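Local coordinates for transcriptional regulator (Enterococcus faecalis, PDB 3QFI), which is probably a transcriptional regulator of the LytR-CpsA-Psr family, with helices packed against a central mixed beta sheet, at residues T58-D63 with E97-P102. Sequence-based numbering, arbitrary orientation.
Sequences TMISLD and ELLDIP
Leu-62 and Leu-98 reach each other through different first torsions. In Leu-62, CG lies anti to the carbonyl carbon and beside the backbone N (chi1 -66°), whereas in Leu-98 it is anti to the backbone N (chi1 175°), which sends the branch out toward the strand. The two side chains run past one another in opposite directions and meet through one methyl each, Leu-62 CD2 lying 3.9 Å from Leu-98 CD2. The same Leu-62 methyl is 4.2 Å from Leu-99 CD2. Because Leu-98 CD2 and Leu-99 CD2 are themselves 4.7 Å apart, the three methyls form a compact triangle, with Leu-62 bridging two consecutive leucines. The other branch of Leu-99 extends the contact along the strand, its CD1 coming 4.4 Å from Ile-60 CG2.

All four residues are buried and no hydrogen bond crosses between the segments, so the junction is purely apolar. It is also small: 135 Å² is buried in total, and the backbones stay well apart, with 9.9 Å between the CA atoms of Ile-60 and Leu-99. The chain leaves the helix immediately afterwards: Asp-100 has a positive phi (50°), and its N makes a weak hydrogen bond to Glu-97 O at 3.5 Å. The Asp-100 carboxylate turns to other partners, OD2 bonding to His-268 ND1.

Within the fold, Leu-98, at the end of helix 80-98, and the next residue, Leu-99, pack on one face of strand 56-62, and Leu-99 also reaches Val-47 on the adjacent antiparallel strand 44-51. On the opposite face lies helix 166-184, where Met-59 touches Arg-174 and Val-177 while Ser-61 OG is hydrogen-bonded to Arg-174 NH1. Helix 249-262 packs beside the loop after helix 80-98, with Leu-259 and Arg-260 against Ile-101.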
loop_
_atom_site.group_PDB
_atom_site.type_symbol
_atom_site.label_atom_id
_atom_site.label_comp_id
_atom_site.label_asym_id
_atom_site.label_seq_id
_atom_site.Cartn_x
_atom_site.Cartn_y
_atom_site.Cartn_z
ATOM N N THR A 58 -1.905 3.260 -9.709
ATOM C CA THR A 58 -3.012 3.105 -8.788
ATOM C C THR A 58 -2.528 2.543 -7.458
ATOM O O THR A 58 -1.994 1.427 -7.392
ATOM C CB THR A 58 -4.045 2.150 -9.390
ATOM O OG1 THR A 58 -4.205 2.447 -10.783
ATOM C CG2 THR A 58 -5.376 2.284 -8.697
ATOM N N MET A 59 -2.708 3.340 -6.408
ATOM C CA MET A 59 -2.326 2.974 -5.050
ATOM C C MET A 59 -3.513 2.253 -4.442
ATOM O O MET A 59 -4.662 2.503 -4.804
ATOM C CB MET A 59 -2.004 4.220 -4.225
ATOM C CG MET A 59 -0.813 5.022 -4.733
ATOM S SD MET A 59 -0.545 6.529 -3.742
ATOM C CE MET A 59 1.074 6.205 -3.063
ATOM N N ILE A 60 -3.231 1.362 -3.508
ATOM C CA ILE A 60 -4.283 0.588 -2.889
ATOM C C ILE A 60 -3.915 0.301 -1.447
ATOM O O ILE A 60 -2.990 -0.449 -1.166
ATOM C CB ILE A 60 -4.497 -0.755 -3.667
ATOM C CG1 ILE A 60 -5.906 -0.829 -4.235
ATOM C CG2 ILE A 60 -4.294 -1.940 -2.756
ATOM C CD1 ILE A 60 -6.992 -0.919 -3.187
ATOM N N SER A 61 -4.631 0.935 -0.534
ATOM C CA SER A 61 -4.412 0.731 0.881
ATOM C C SER A 61 -5.143 -0.539 1.282
ATOM O O SER A 61 -6.287 -0.759 0.860
ATOM C CB SER A 61 -5.011 1.882 1.678
ATOM O OG SER A 61 -4.327 3.100 1.450
ATOM N N LEU A 62 -4.497 -1.378 2.085
ATOM C CA LEU A 62 -5.145 -2.594 2.572
ATOM C C LEU A 62 -5.321 -2.470 4.087
ATOM O O LEU A 62 -4.344 -2.366 4.827
ATOM C CB LEU A 62 -4.296 -3.826 2.247
ATOM C CG LEU A 62 -4.184 -4.117 0.748
ATOM C CD1 LEU A 62 -3.068 -5.098 0.476
ATOM C CD2 LEU A 62 -5.515 -4.649 0.251
ATOM N N ASP A 63 -6.569 -2.463 4.539
ATOM C CA ASP A 63 -6.863 -2.368 5.968
ATOM C C ASP A 63 -6.353 -3.637 6.653
ATOM O O ASP A 63 -6.485 -4.729 6.109
ATOM C CB ASP A 63 -8.371 -2.225 6.196
ATOM C CG ASP A 63 -8.723 -1.965 7.652
ATOM O OD1 ASP A 63 -8.435 -2.821 8.523
ATOM O OD2 ASP A 63 -9.301 -0.895 7.930
ATOM N N GLU A 97 -3.516 -13.287 -3.503
ATOM C CA GLU A 97 -4.768 -14.038 -3.585
ATOM C C GLU A 97 -5.947 -13.091 -3.358
ATOM O O GLU A 97 -6.997 -13.237 -3.971
ATOM C CB GLU A 97 -4.807 -15.164 -2.538
ATOM C CG GLU A 97 -4.073 -16.455 -2.923
ATOM C CD GLU A 97 -4.681 -17.166 -4.140
ATOM O OE1 GLU A 97 -4.467 -16.699 -5.285
ATOM O OE2 GLU A 97 -5.374 -18.194 -3.949
ATOM N N LEU A 98 -5.764 -12.118 -2.474
ATOM C CA LEU A 98 -6.806 -11.151 -2.162
ATOM C C LEU A 98 -7.147 -10.275 -3.366
ATOM O O LEU A 98 -8.305 -10.117 -3.711
ATOM C CB LEU A 98 -6.369 -10.259 -0.986
ATOM C CG LEU A 98 -7.300 -9.099 -0.584
ATOM C CD1 LEU A 98 -8.688 -9.634 -0.271
ATOM C CD2 LEU A 98 -6.737 -8.386 0.626
ATOM N N LEU A 99 -6.131 -9.722 -4.010
ATOM C CA LEU A 99 -6.345 -8.849 -5.153
ATOM C C LEU A 99 -6.372 -9.604 -6.472
ATOM O O LEU A 99 -6.576 -9.021 -7.531
ATOM C CB LEU A 99 -5.246 -7.791 -5.203
ATOM C CG LEU A 99 -5.067 -7.037 -3.891
ATOM C CD1 LEU A 99 -3.890 -6.084 -4.023
ATOM C CD2 LEU A 99 -6.349 -6.285 -3.536
ATOM N N ASP A 100 -6.161 -10.906 -6.400
ATOM C CA ASP A 100 -6.133 -11.746 -7.582
ATOM C C ASP A 100 -5.222 -11.155 -8.641
ATOM O O ASP A 100 -5.582 -11.094 -9.818
ATOM C CB ASP A 100 -7.529 -11.947 -8.174
ATOM C CG ASP A 100 -7.535 -12.993 -9.285
ATOM O OD1 ASP A 100 -6.980 -14.093 -9.068
ATOM O OD2 ASP A 100 -8.090 -12.719 -10.367
ATOM N N ILE A 101 -4.046 -10.710 -8.214
ATOM C CA ILE A 101 -3.071 -10.153 -9.135
ATOM C C ILE A 101 -1.678 -10.597 -8.763
ATOM O O ILE A 101 -1.432 -11.080 -7.674
ATOM C CB ILE A 101 -3.053 -8.586 -9.158
ATOM C CG1 ILE A 101 -2.766 -8.036 -7.761
ATOM C CG2 ILE A 101 -4.372 -8.046 -9.694
ATOM C CD1 ILE A 101 -2.412 -6.559 -7.775
ATOM N N PRO A 102 -0.740 -10.473 -9.696
ATOM C CA PRO A 102 0.610 -10.888 -9.323
ATOM C C PRO A 102 1.328 -9.683 -8.691
ATOM O O PRO A 102 1.113 -8.537 -9.099
ATOM C CB PRO A 102 1.222 -11.308 -10.659
ATOM C CG PRO A 102 0.596 -10.331 -11.616
ATOM C CD PRO A 102 -0.863 -10.310 -11.157
#